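Local structure of leucine aminopeptidase (Fimbriiglobus ruber, 7D1B) at residues A115-D120 with V179-F184; R124-S129 with Y224-A229; V173-G178 with G332-Q337; E79-H84 with L162-A167; H210-Y215 with I288-A293. The protein probably acts as a zinc-dependent glutaminyl cyclase of the M28 peptidase family, converting N-terminal glutamine of peptides to pyroglutamate. All blocks are in the same frame, centred on the assembly; numbering follows the deposited sequence. Where two conformers were deposited one is given.

Interaction 1 (A115-D120 with V179-F184)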
# COMPACT_ATOMS: atom_id res chain seq x y z
N ALA A 115 -0.11 9.28 7.57
CA ALA A 115 -1.29 10.14 7.74
C ALA A 115 -2.20 9.45 8.76
O ALA A 115 -2.74 8.38 8.48
CB ALA A 115 -2.00 10.37 6.42
N SER A 116 -2.34 10.06 9.93
CA SER A 116 -2.98 9.43 11.07
C SER A 116 -4.37 9.99 11.30
O SER A 116 -4.57 11.21 11.28
CB SER A 116 -2.15 9.64 12.34
OG SER A 116 -0.94 8.94 12.34
N TRP A 117 -5.29 9.08 11.59
CA TRP A 117 -6.68 9.37 11.91
C TRP A 117 -7.00 8.77 13.28
O TRP A 117 -6.59 7.64 13.59
CB TRP A 117 -7.60 8.69 10.87
CG TRP A 117 -7.25 8.96 9.43
CD1 TRP A 117 -6.50 8.17 8.62
CD2 TRP A 117 -7.60 10.12 8.66
NE1 TRP A 117 -6.38 8.73 7.37
CE2 TRP A 117 -7.05 9.94 7.37
CE3 TRP A 117 -8.33 11.29 8.92
CZ2 TRP A 117 -7.23 10.86 6.34
CZ3 TRP A 117 -8.49 12.22 7.90
CH2 TRP A 117 -7.95 12.00 6.62
N PHE A 118 -7.77 9.51 14.06
CA PHE A 118 -8.33 9.07 15.34
C PHE A 118 -7.21 8.82 16.36
O PHE A 118 -6.88 7.68 16.68
CB PHE A 118 -9.24 7.83 15.20
CG PHE A 118 -10.04 7.78 13.91
CD1 PHE A 118 -10.80 8.88 13.46
CD2 PHE A 118 -10.00 6.64 13.12
CE1 PHE A 118 -11.50 8.81 12.25
CE2 PHE A 118 -10.72 6.57 11.92
CZ PHE A 118 -11.47 7.65 11.50
N PRO A 119 -6.60 9.89 16.88
CA PRO A 119 -5.41 9.69 17.72
C PRO A 119 -5.71 9.07 19.08
O PRO A 119 -4.81 8.48 19.68
CB PRO A 119 -4.85 11.12 17.87
CG PRO A 119 -6.05 12.01 17.64
CD PRO A 119 -6.86 11.30 16.58
N ASP A 120 -6.92 9.21 19.60
CA ASP A 120 -7.19 8.82 20.99
C ASP A 120 -7.69 7.37 21.03
O ASP A 120 -8.87 7.10 21.28
CB ASP A 120 -8.22 9.76 21.61
CG ASP A 120 -8.21 9.72 23.09
OD1 ASP A 120 -7.57 8.80 23.64
OD2 ASP A 120 -8.84 10.61 23.70
N VAL A 179 -6.46 4.68 12.84
CA VAL A 179 -6.11 4.23 11.49
C VAL A 179 -4.96 5.09 11.00
O VAL A 179 -5.09 6.31 10.90
CB VAL A 179 -7.30 4.31 10.51
CG1 VAL A 179 -6.86 3.84 9.12
CG2 VAL A 179 -8.45 3.45 11.01
N ASP A 180 -3.84 4.44 10.67
CA ASP A 180 -2.69 5.12 10.08
C ASP A 180 -2.54 4.68 8.63
O ASP A 180 -2.44 3.48 8.35
CB ASP A 180 -1.41 4.81 10.85
CG ASP A 180 -1.44 5.41 12.22
OD1 ASP A 180 -2.06 6.49 12.37
OD2 ASP A 180 -0.88 4.83 13.17
N PHE A 181 -2.56 5.65 7.71
CA PHE A 181 -2.19 5.42 6.33
C PHE A 181 -0.67 5.56 6.28
O PHE A 181 -0.13 6.62 6.63
CB PHE A 181 -2.79 6.49 5.43
CG PHE A 181 -4.30 6.42 5.24
CD1 PHE A 181 -5.09 5.44 5.85
CD2 PHE A 181 -4.92 7.36 4.42
CE1 PHE A 181 -6.49 5.41 5.62
CE2 PHE A 181 -6.29 7.33 4.20
CZ PHE A 181 -7.08 6.36 4.79
N VAL A 182 0.03 4.50 5.89
CA VAL A 182 1.49 4.51 5.90
C VAL A 182 1.96 4.28 4.46
O VAL A 182 1.61 3.28 3.83
CB VAL A 182 2.07 3.45 6.86
CG1 VAL A 182 3.60 3.50 6.83
CG2 VAL A 182 1.51 3.66 8.28
N LEU A 183 2.77 5.22 3.97
CA LEU A 183 3.38 5.14 2.64
C LEU A 183 4.86 4.86 2.81
O LEU A 183 5.61 5.67 3.39
CB LEU A 183 3.14 6.44 1.88
CG LEU A 183 1.66 6.57 1.50
CD1 LEU A 183 1.32 8.01 1.24
CD2 LEU A 183 1.35 5.69 0.32
N PHE A 184 5.29 3.68 2.34
CA PHE A 184 6.68 3.25 2.46
C PHE A 184 7.50 3.73 1.27
O PHE A 184 7.17 3.45 0.11
CB PHE A 184 6.77 1.73 2.49
CG PHE A 184 6.03 1.09 3.63
CD1 PHE A 184 6.29 1.42 4.96
CD2 PHE A 184 5.06 0.12 3.37
CE1 PHE A 184 5.60 0.79 6.00
CE2 PHE A 184 4.39 -0.52 4.40
CZ PHE A 184 4.65 -0.18 5.70
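Ala115, Ser116 and Trp117 run antiparallel to Phe181, Asp180 and Val179, with the strand axes 4.7 Å apart and 171° between their directions, and two reciprocal pairs of backbone hydrogen bonds join Ala115 to Phe181 and Trp117 to Val179. Between those pairs, Ser116 faces Asp180 as the non-hydrogen-bonded pair. Their side chains share one face of the sheet, where Ser116 OG donates to Asp180 OD1 at 2.7 Å, approaching from above the carboxylate plane. That bond belongs to one of two conformers of Ser116 and is therefore less certain.

The other face is aromatic. With CG beside the backbone N (chi1 -51°), the indole of Trp117 swings over the neighbouring strand and meets Phe181 in a T-shaped pair, centroids 4.5 Å apart and planes at 67°. Trp117 NE1 stands over the centre of the Phe181 ring, 3.4 Å above its plane, while Trp117 CD1 comes 4.1 Å from Phe181 CE1. Closer to the backbone, Ala115 CB and Phe181 CB touch at 4.1 Å. Where the chain leaves the strand, Phe118 turns a ring edge to Val179, CE2 to CG2 4.0 Å, and rests one ring face on Trp117 CB.

Both strands belong to the mixed sheet at the heart of the M28 fold, and helices 72-87 and 153-167 cover its aromatic face at Phe181. On the polar face Asp180 OD1 also forms a salt bridge with Arg124, so the buried carboxylate is probably ionised and polarised toward that guanidinium, while the aromatic face depends on ring contacts instead of charge.

Interaction 2 (R124-S129 with Y224-A229)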
# COMPACT_ATOMS: atom_id res chain seq x y z
N ARG A 124 -4.45 0.44 17.04
CA ARG A 124 -4.40 1.11 15.76
C ARG A 124 -4.23 0.09 14.65
O ARG A 124 -3.52 -0.92 14.81
CB ARG A 124 -3.25 2.12 15.69
CG ARG A 124 -3.27 3.16 16.80
CD ARG A 124 -2.26 4.32 16.58
NE ARG A 124 -2.67 5.17 15.47
CZ ARG A 124 -3.70 6.02 15.52
NH1 ARG A 124 -4.38 6.21 16.64
NH2 ARG A 124 -4.04 6.67 14.41
N LEU A 125 -4.89 0.35 13.52
CA LEU A 125 -4.71 -0.38 12.28
C LEU A 125 -3.88 0.43 11.32
O LEU A 125 -3.90 1.67 11.35
CB LEU A 125 -6.06 -0.68 11.63
CG LEU A 125 -7.04 -1.54 12.41
CD1 LEU A 125 -8.30 -1.76 11.58
CD2 LEU A 125 -6.44 -2.88 12.83
N ILE A 126 -3.23 -0.27 10.40
CA ILE A 126 -2.48 0.34 9.31
C ILE A 126 -3.13 -0.02 7.98
O ILE A 126 -3.44 -1.19 7.74
CB ILE A 126 -1.02 -0.16 9.32
CG1 ILE A 126 -0.29 0.36 10.57
CG2 ILE A 126 -0.31 0.23 8.02
CD1 ILE A 126 0.97 -0.41 10.88
N VAL A 127 -3.27 0.97 7.11
CA VAL A 127 -3.49 0.76 5.68
C VAL A 127 -2.22 1.28 5.03
O VAL A 127 -1.84 2.43 5.27
CB VAL A 127 -4.72 1.53 5.17
CG1 VAL A 127 -4.83 1.37 3.65
CG2 VAL A 127 -5.99 1.06 5.88
N CYS A 128 -1.55 0.44 4.23
CA CYS A 128 -0.22 0.83 3.76
C CYS A 128 -0.04 0.50 2.28
O CYS A 128 -0.78 -0.29 1.68
CB CYS A 128 0.90 0.26 4.66
SG CYS A 128 0.97 -1.52 4.77
N SER A 129 1.01 1.10 1.72
CA SER A 129 1.37 0.94 0.31
C SER A 129 2.78 1.48 0.19
O SER A 129 3.15 2.37 0.94
CB SER A 129 0.44 1.80 -0.55
OG SER A 129 0.76 1.71 -1.92
N TYR A 224 -0.23 2.97 22.47
CA TYR A 224 -1.08 2.16 21.61
C TYR A 224 -0.27 0.97 21.12
O TYR A 224 0.96 0.94 21.25
CB TYR A 224 -1.59 2.97 20.39
CG TYR A 224 -0.46 3.45 19.49
CD1 TYR A 224 0.06 2.63 18.48
CD2 TYR A 224 0.10 4.71 19.67
CE1 TYR A 224 1.11 3.07 17.69
CE2 TYR A 224 1.14 5.15 18.88
CZ TYR A 224 1.63 4.33 17.89
OH TYR A 224 2.67 4.78 17.11
N ARG A 225 -0.96 0.01 20.53
CA ARG A 225 -0.31 -1.06 19.78
C ARG A 225 -0.98 -1.19 18.42
O ARG A 225 -2.18 -0.92 18.28
CB ARG A 225 -0.43 -2.41 20.50
CG ARG A 225 0.27 -2.46 21.83
CD ARG A 225 1.80 -2.37 21.66
NE ARG A 225 2.52 -2.52 22.93
CZ ARG A 225 2.79 -1.51 23.75
NH1 ARG A 225 2.41 -0.28 23.44
NH2 ARG A 225 3.45 -1.74 24.88
N TYR A 226 -0.20 -1.60 17.42
CA TYR A 226 -0.75 -1.92 16.11
C TYR A 226 -1.30 -3.33 16.13
O TYR A 226 -0.56 -4.29 16.39
CB TYR A 226 0.33 -1.79 15.03
CG TYR A 226 0.63 -0.37 14.63
CD1 TYR A 226 -0.39 0.46 14.13
CD2 TYR A 226 1.92 0.14 14.69
CE1 TYR A 226 -0.13 1.76 13.75
CE2 TYR A 226 2.19 1.44 14.28
CZ TYR A 226 1.16 2.24 13.80
OH TYR A 226 1.43 3.53 13.41
N THR A 227 -2.58 -3.49 15.83
CA THR A 227 -3.22 -4.79 15.90
C THR A 227 -3.42 -5.43 14.53
O THR A 227 -3.80 -6.61 14.47
CB THR A 227 -4.55 -4.69 16.64
OG1 THR A 227 -5.35 -3.70 16.00
CG2 THR A 227 -4.32 -4.30 18.11
N GLY A 228 -3.16 -4.72 13.45
CA GLY A 228 -3.29 -5.30 12.13
C GLY A 228 -2.90 -4.28 11.08
O GLY A 228 -2.97 -3.06 11.30
N ALA A 229 -2.51 -4.81 9.91
CA ALA A 229 -2.10 -3.99 8.79
C ALA A 229 -2.55 -4.64 7.49
O ALA A 229 -2.44 -5.85 7.34
CB ALA A 229 -0.59 -3.81 8.75
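Arg124 lays its aliphatic chain over Tyr224: CD sits 3.4 Å above the ring plane, displaced toward the rim and 3.4 Å from Tyr224 CD1, a CH-pi contact. A second one forms farther along the strand, where Ile126 CD1 stands over the middle of the Tyr226 ring, 3.6 Å from its centroid. The opposite face of Tyr226 is met by Tyr224 CE1, so that phenol is sandwiched, while Arg124 CB lies 3.7 Å from Tyr226 CE1. Further on, Ile126 CB packs on Ala229 CB at 3.7 Å.

The backbones hold these groups in step. Strands 124-129 and 225-229 run parallel with 27° between them, joined by Arg124 N to Arg225 O, Thr227 N to Arg124 O and Ile126 N to Gly228 O, each 2.9 Å. Three residue steps from Tyr226 to Ala229 match two from Arg124 to Ile126: a beta bulge at Thr227 and Gly228, which leaves the buried Gly228 N without a partner.

In the outer shell, a bend at chi3 (70°) sends the Arg124 guanidinium across strand 178-184, where NH2 bonds Trp117 O at the end of strand 108-117 and NH1 bonds Phe118 O just beyond it. Tyr226 OH is bonded to Asp180 OD2 of strand 178-184. Both polar ends are thus satisfied outside this strand pair, while their carbon parts pack within it.

Interaction 3 (V173-G178 with G332-Q337)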
# COMPACT_ATOMS: atom_id res chain seq x y z
N VAL A 173 -16.06 8.39 9.42
CA VAL A 173 -16.09 6.95 9.66
C VAL A 173 -16.08 6.70 11.17
O VAL A 173 -15.17 7.20 11.86
CB VAL A 173 -14.89 6.24 9.00
CG1 VAL A 173 -14.88 4.77 9.38
CG2 VAL A 173 -14.95 6.43 7.49
N PRO A 174 -17.02 5.91 11.70
CA PRO A 174 -16.94 5.53 13.12
C PRO A 174 -15.94 4.39 13.28
O PRO A 174 -16.00 3.39 12.55
CB PRO A 174 -18.37 5.08 13.44
CG PRO A 174 -18.91 4.60 12.14
CD PRO A 174 -18.23 5.39 11.05
N SER A 175 -15.02 4.53 14.23
CA SER A 175 -13.97 3.54 14.38
C SER A 175 -13.55 3.40 15.83
O SER A 175 -13.16 4.39 16.46
CB SER A 175 -12.75 3.94 13.56
OG SER A 175 -11.75 2.95 13.74
N ASN A 176 -13.52 2.16 16.32
CA ASN A 176 -13.01 1.89 17.65
C ASN A 176 -11.50 1.76 17.70
O ASN A 176 -10.94 1.52 18.78
CB ASN A 176 -13.67 0.62 18.20
CG ASN A 176 -15.17 0.78 18.29
OD1 ASN A 176 -15.67 1.84 18.68
ND2 ASN A 176 -15.90 -0.26 17.92
N VAL A 177 -10.83 1.93 16.57
CA VAL A 177 -9.38 1.82 16.45
C VAL A 177 -8.83 3.06 15.76
O VAL A 177 -9.51 3.73 14.99
CB VAL A 177 -8.98 0.55 15.67
CG1 VAL A 177 -9.33 -0.70 16.48
CG2 VAL A 177 -9.63 0.51 14.29
N GLY A 178 -7.57 3.37 16.03
CA GLY A 178 -6.88 4.34 15.21
C GLY A 178 -6.65 3.78 13.82
O GLY A 178 -6.63 2.56 13.63
N GLY A 332 -14.86 -1.34 5.85
CA GLY A 332 -15.64 -2.29 6.63
C GLY A 332 -14.80 -2.97 7.69
O GLY A 332 -15.22 -3.11 8.85
N TRP A 333 -13.59 -3.38 7.32
CA TRP A 333 -12.63 -3.95 8.26
C TRP A 333 -12.39 -3.01 9.43
O TRP A 333 -12.41 -3.42 10.60
CB TRP A 333 -11.34 -4.25 7.49
CG TRP A 333 -10.16 -4.66 8.34
CD1 TRP A 333 -10.08 -5.72 9.20
CD2 TRP A 333 -8.88 -4.02 8.35
NE1 TRP A 333 -8.82 -5.77 9.77
CE2 TRP A 333 -8.06 -4.75 9.26
CE3 TRP A 333 -8.34 -2.90 7.71
CZ2 TRP A 333 -6.73 -4.40 9.50
CZ3 TRP A 333 -7.01 -2.55 7.95
CH2 TRP A 333 -6.22 -3.30 8.85
N ILE A 334 -12.20 -1.72 9.14
CA ILE A 334 -12.00 -0.73 10.20
C ILE A 334 -13.22 -0.69 11.12
O ILE A 334 -13.08 -0.71 12.35
CB ILE A 334 -11.68 0.64 9.59
CG1 ILE A 334 -10.27 0.62 9.00
CG2 ILE A 334 -11.85 1.76 10.61
CD1 ILE A 334 -10.04 1.71 7.93
N GLN A 335 -14.42 -0.60 10.54
CA GLN A 335 -15.62 -0.39 11.34
C GLN A 335 -15.97 -1.58 12.21
O GLN A 335 -16.59 -1.39 13.26
CB GLN A 335 -16.80 -0.09 10.42
CG GLN A 335 -16.76 1.27 9.77
CD GLN A 335 -17.79 1.34 8.68
OE1 GLN A 335 -18.97 1.58 8.93
NE2 GLN A 335 -17.36 1.06 7.45
N ILE A 336 -15.63 -2.81 11.79
CA ILE A 336 -16.04 -3.98 12.57
C ILE A 336 -15.16 -4.23 13.78
O ILE A 336 -15.50 -5.08 14.61
CB ILE A 336 -16.22 -5.26 11.73
CG1 ILE A 336 -14.87 -5.75 11.20
CG2 ILE A 336 -17.25 -5.05 10.62
CD1 ILE A 336 -14.96 -7.07 10.46
N GLN A 337 -14.02 -3.55 13.90
CA GLN A 337 -13.17 -3.76 15.07
C GLN A 337 -13.90 -3.36 16.34
O GLN A 337 -14.53 -2.30 16.41
CB GLN A 337 -11.87 -2.94 14.97
CG GLN A 337 -11.06 -3.22 13.71
CD GLN A 337 -10.75 -4.70 13.55
OE1 GLN A 337 -10.12 -5.32 14.42
NE2 GLN A 337 -11.21 -5.29 12.45
O HOH W 1 -17.13 1.34 14.21
O HOH W 2 -14.25 -0.03 14.78
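The carboxamide of Asn176 presents ND2 to the backbone carbonyl of Gln337, N to O 2.9 Å with 157° at the hydrogen; the acceptor lies in the amide plane and the donor in the carbonyl plane. Asn176 OD1, at the other corner of the group, hydrogen-bonds a glycerol, probably from the crystallisation liquor. The Gln337 amide turns the other way: its chain bends at chi2 (-54°), and NE2 returns to Trp333 O one turn back, with the oxygen almost in the amide plane. Glu258 accepts a second bond from that nitrogen.

Bent like this, Gln337 lays its methylenes against the isopropyl of Val177, CB to CG1 3.7 Å. Here the loop that carries the chain from helix 153-167 into strand 178-184, the return limb of a beta-alpha-beta crossover begun by strand 123-130, passes over the C-terminal end of helix 320-336. Two waters sit against carbonyls at and just beyond the helix end. Water 2 accepts from Asn176 N and lies 2.8 Å from both Ile334 O and Gln337 O. Water 1 stands 2.9 Å from Pro174 O and likewise from Gln335 O, bridging loop and helix.

Beside the waters, methyl and methylene groups carry the contact. Ile334 CG2 closely approaches Ser175 OG, at 3.4 Å, a hydroxyl that bonds Val177 O within the loop. Gln335 crosses Val173 at about a right angle, its CG 4.0 Å from Val173 CG1, and its amide NE2 bonds Leu331 O and Lys45 O.

Interaction 4 (E79-H84 with L162-A167)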
# COMPACT_ATOMS: atom_id res chain seq x y z
N GLU A 79 4.81 16.37 -1.20
CA GLU A 79 4.09 17.63 -0.97
C GLU A 79 2.61 17.48 -1.31
O GLU A 79 1.74 17.93 -0.55
CB GLU A 79 4.72 18.74 -1.80
CG GLU A 79 6.15 19.05 -1.37
CD GLU A 79 6.94 19.95 -2.32
OE1 GLU A 79 6.49 20.17 -3.47
OE2 GLU A 79 8.03 20.41 -1.92
N VAL A 80 2.32 16.88 -2.47
CA VAL A 80 0.93 16.68 -2.89
C VAL A 80 0.17 15.88 -1.84
O VAL A 80 -0.94 16.25 -1.42
CB VAL A 80 0.90 15.99 -4.26
CG1 VAL A 80 -0.51 15.51 -4.59
CG2 VAL A 80 1.44 16.91 -5.36
N LEU A 81 0.74 14.76 -1.42
CA LEU A 81 0.06 13.89 -0.47
C LEU A 81 -0.10 14.56 0.89
O LEU A 81 -1.16 14.44 1.52
CB LEU A 81 0.81 12.57 -0.32
CG LEU A 81 0.75 11.69 -1.58
CD1 LEU A 81 1.76 10.57 -1.49
CD2 LEU A 81 -0.64 11.11 -1.80
N THR A 82 0.94 15.24 1.37
CA THR A 82 0.86 15.88 2.67
C THR A 82 -0.24 16.92 2.69
O THR A 82 -1.07 16.94 3.61
CB THR A 82 2.21 16.51 3.04
OG1 THR A 82 3.20 15.47 3.15
CG2 THR A 82 2.13 17.28 4.36
N LYS A 83 -0.28 17.78 1.66
CA LYS A 83 -1.31 18.81 1.61
C LYS A 83 -2.70 18.20 1.51
O LYS A 83 -3.65 18.66 2.16
CB LYS A 83 -1.05 19.73 0.42
CG LYS A 83 -2.07 20.83 0.23
CD LYS A 83 -1.77 21.67 -1.00
CE LYS A 83 -2.77 22.80 -1.16
NZ LYS A 83 -2.44 23.67 -2.33
N HIS A 84 -2.84 17.13 0.72
CA HIS A 84 -4.15 16.50 0.56
C HIS A 84 -4.65 15.93 1.89
O HIS A 84 -5.79 16.18 2.33
CB HIS A 84 -4.01 15.39 -0.47
CG HIS A 84 -5.29 14.69 -0.76
ND1 HIS A 84 -6.27 15.24 -1.56
CD2 HIS A 84 -5.78 13.51 -0.31
CE1 HIS A 84 -7.29 14.40 -1.61
NE2 HIS A 84 -7.02 13.35 -0.86
N LEU A 162 -5.72 5.43 -3.69
CA LEU A 162 -6.87 4.99 -2.92
C LEU A 162 -6.88 5.65 -1.55
O LEU A 162 -7.94 6.04 -1.06
CB LEU A 162 -6.91 3.46 -2.82
CG LEU A 162 -8.12 2.92 -2.01
CD1 LEU A 162 -9.46 3.42 -2.58
CD2 LEU A 162 -8.10 1.41 -1.99
N MET A 163 -5.71 5.82 -0.93
CA MET A 163 -5.65 6.59 0.32
C MET A 163 -6.14 8.02 0.11
O MET A 163 -6.85 8.56 0.96
CB MET A 163 -4.23 6.61 0.88
CG MET A 163 -3.71 5.30 1.38
SD MET A 163 -1.98 5.51 1.77
CE MET A 163 -1.54 3.81 2.16
N MET A 164 -5.77 8.64 -1.02
CA MET A 164 -6.27 9.99 -1.30
C MET A 164 -7.79 10.00 -1.38
O MET A 164 -8.43 10.91 -0.86
CB MET A 164 -5.66 10.52 -2.59
CG MET A 164 -4.17 10.82 -2.49
SD MET A 164 -3.47 11.45 -4.04
CE MET A 164 -4.05 13.14 -3.97
N GLU A 165 -8.38 9.00 -2.03
CA GLU A 165 -9.84 8.92 -2.09
C GLU A 165 -10.43 8.70 -0.70
O GLU A 165 -11.36 9.39 -0.28
CB GLU A 165 -10.30 7.85 -3.07
CG GLU A 165 -11.82 7.62 -3.02
CD GLU A 165 -12.64 8.86 -3.37
OE1 GLU A 165 -12.10 9.74 -4.06
OE2 GLU A 165 -13.83 8.92 -2.95
N LEU A 166 -9.89 7.72 0.04
CA LEU A 166 -10.41 7.40 1.36
C LEU A 166 -10.36 8.61 2.28
O LEU A 166 -11.24 8.77 3.14
CB LEU A 166 -9.62 6.25 1.99
CG LEU A 166 -9.86 4.86 1.39
CD1 LEU A 166 -8.88 3.87 1.99
CD2 LEU A 166 -11.28 4.41 1.60
N ALA A 167 -9.34 9.45 2.13
CA ALA A 167 -9.21 10.62 3.00
C ALA A 167 -10.42 11.53 2.95
O ALA A 167 -10.67 12.24 3.93
CB ALA A 167 -7.95 11.39 2.62
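His84 and Met164 meet twice, once through a hydrogen bond and once through the ring face. The polar link runs from His84 NE2 to Met164 O, 2.8 Å with 163° at the hydrogen. The oxygen lies at the ring edge, in the imidazole plane, while the donor comes from the flank of the carbonyl. NE2 therefore carries a proton. Having CG anti to the backbone N (chi1 -178°) sends the imidazole across to helix 153-167 to reach this peptide group.

The second kind of contact is CH-pi. Met164 bends at its last torsion and brings its methyl over one face of the same imidazole, CE 3.9 Å from the centroid, with the sulfur farther above that face. One residue thus holds the ring both at its edge, by backbone, and on a face, by side chain.

Apolar contacts complete the interface. Leu81 crosses Met164 at about a right angle, and Leu81 CD2 lies 3.6 Å from both Met164 CG and Met164 SD. Val80 CG1 approaches Met164 CE at 4.3 Å, and Ala167 CB lies 4.1 Å from His84 NE2.

The two helical segments run nearly parallel, 18° apart, with their axes 10.8 Å from one another, a spacing that Met164 and His84 fill. Tyr57 of helix 51-63 packs on both of these side chains, while Leu81 and Met163 rest on Leu183 of strand 178-184, so the pair forms part of the helical layer covering one side of the sheet.

Interaction 5 (H210-Y215 with I288-A293)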
# COMPACT_ATOMS: atom_id res chain seq x y z
N HIS A 210 12.32 -0.03 7.92
CA HIS A 210 12.57 1.10 8.80
C HIS A 210 11.39 1.33 9.73
O HIS A 210 11.55 1.50 10.95
CB HIS A 210 12.85 2.36 7.98
CG HIS A 210 13.16 3.55 8.82
ND1 HIS A 210 14.42 3.78 9.33
CD2 HIS A 210 12.38 4.57 9.25
CE1 HIS A 210 14.40 4.89 10.04
NE2 HIS A 210 13.18 5.39 10.02
N PHE A 211 10.18 1.32 9.17
CA PHE A 211 8.98 1.54 9.97
C PHE A 211 8.84 0.45 11.02
O PHE A 211 8.56 0.74 12.20
CB PHE A 211 7.78 1.53 9.03
CG PHE A 211 6.46 1.73 9.75
CD1 PHE A 211 5.95 2.99 9.97
CD2 PHE A 211 5.75 0.63 10.22
CE1 PHE A 211 4.74 3.16 10.66
CE2 PHE A 211 4.54 0.78 10.89
CZ PHE A 211 4.04 2.06 11.12
N ALA A 212 9.00 -0.81 10.62
CA ALA A 212 8.81 -1.91 11.55
C ALA A 212 9.85 -1.87 12.66
O ALA A 212 9.53 -2.09 13.83
CB ALA A 212 8.85 -3.24 10.81
N ASN A 213 11.11 -1.60 12.30
CA ASN A 213 12.15 -1.51 13.32
C ASN A 213 11.87 -0.37 14.29
O ASN A 213 12.11 -0.51 15.50
CB ASN A 213 13.51 -1.30 12.68
CG ASN A 213 14.03 -2.54 12.04
OD1 ASN A 213 13.62 -3.65 12.39
ND2 ASN A 213 14.94 -2.38 11.10
N GLY A 214 11.38 0.77 13.78
CA GLY A 214 11.07 1.88 14.66
C GLY A 214 9.96 1.53 15.64
O GLY A 214 10.02 1.89 16.82
N TYR A 215 8.96 0.80 15.16
CA TYR A 215 7.89 0.35 16.04
C TYR A 215 8.43 -0.60 17.10
O TYR A 215 8.12 -0.47 18.29
CB TYR A 215 6.78 -0.32 15.23
CG TYR A 215 5.66 -0.86 16.08
CD1 TYR A 215 4.80 0.01 16.76
CD2 TYR A 215 5.45 -2.22 16.19
CE1 TYR A 215 3.77 -0.48 17.55
CE2 TYR A 215 4.40 -2.73 16.96
CZ TYR A 215 3.58 -1.85 17.63
OH TYR A 215 2.52 -2.32 18.37
N ILE A 288 6.06 -8.15 5.03
CA ILE A 288 6.94 -9.08 5.74
C ILE A 288 7.53 -8.43 6.98
O ILE A 288 7.50 -9.00 8.08
CB ILE A 288 8.06 -9.58 4.80
CG1 ILE A 288 7.46 -10.28 3.58
CG2 ILE A 288 9.06 -10.45 5.57
CD1 ILE A 288 6.76 -11.56 3.89
N ALA A 289 8.04 -7.20 6.84
CA ALA A 289 8.66 -6.56 8.00
C ALA A 289 7.64 -6.32 9.09
O ALA A 289 7.96 -6.41 10.28
CB ALA A 289 9.30 -5.24 7.58
N LEU A 290 6.39 -6.01 8.71
CA LEU A 290 5.34 -5.78 9.70
C LEU A 290 5.02 -7.06 10.46
O LEU A 290 4.99 -7.06 11.70
CB LEU A 290 4.08 -5.22 9.01
CG LEU A 290 4.27 -3.93 8.22
CD1 LEU A 290 2.95 -3.52 7.59
CD2 LEU A 290 4.79 -2.82 9.09
N ASN A 291 4.84 -8.18 9.75
CA ASN A 291 4.62 -9.45 10.43
C ASN A 291 5.78 -9.79 11.35
O ASN A 291 5.56 -10.27 12.48
CB ASN A 291 4.41 -10.57 9.41
CG ASN A 291 3.00 -10.60 8.85
OD1 ASN A 291 2.03 -10.82 9.59
ND2 ASN A 291 2.86 -10.40 7.54
N GLU A 292 7.02 -9.54 10.91
CA GLU A 292 8.17 -9.88 11.73
C GLU A 292 8.22 -9.03 12.99
O GLU A 292 8.81 -9.46 13.99
CB GLU A 292 9.44 -9.78 10.90
CG GLU A 292 9.51 -10.93 9.87
CD GLU A 292 10.73 -10.92 8.98
OE1 GLU A 292 11.48 -9.92 9.00
OE2 GLU A 292 10.93 -11.91 8.25
N ALA A 293 7.62 -7.84 12.97
CA ALA A 293 7.50 -6.99 14.15
C ALA A 293 6.29 -7.33 14.99
O ALA A 293 5.99 -6.61 15.94
CB ALA A 293 7.48 -5.52 13.75
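The carbonyl oxygen of Ala289 accepts the helical bond from Ala293 N at 3.1 Å and is pressed from the neighbouring helix by Ala212 CB at 3.3 Å. This is helix against helix on one side of the mixed sheet of the M28 fold: helix 206-218, which leads into strand 225-232, lies beside the short helix 287-292. The two segments run almost parallel, 14° apart, and their axes come within 8.6 Å.

Small residues permit that closeness. The methyls of Ala289 and Ala293, one turn apart, both face Ala212 CB, at 3.8 Å from Ala289 CB and 4.0 Å from Ala293 CB, and these three make up the middle of the contact. Ala293 is the first residue past the helix, so the contact extends just beyond its last turn.

On the side nearer the sheet, larger groups take over. In Phe211 a chi1 of 179° carries the ring away from the backbone N and across toward Leu290, the two side chains crossing at a slant; Leu290 CD2 lies 3.8 Å from Phe211 CD2 and 4.0 Å from Phe211 CE2. Leu290 reaches on to Ala229 in strand 225-232, and Phe211 to Ile114 in strand 108-117, which ties both helices to the sheet beneath. Tyr215, one turn after Phe211, turns its ring edge to the helix end, CE2 4.3 Å from Ala293 O, while its OH hydrogen-bonds the backbone N of Tyr226.

In the fold
Interactions 1 and 2 lie within the central sheet, on strands joined through 123-130 and 178-184; Arg124 and Tyr226 of interaction 2 both end on Asp180 of interaction 1, so the two share one polar network. Interactions 4 and 5 are helix pairs whose centres are about 23 Å apart; interaction 4 has one side-chain-to-backbone hydrogen bond, whereas interaction 5 has no polar bond between its segments. None of the residues that touch in interactions 1, 4 and 5 is exposed, and in interaction 2 just one is, Thr227. Interaction 3, farthest from the centre of the chain, mixes buried residues with exposed Pro174 and Asn176 and includes bridging waters.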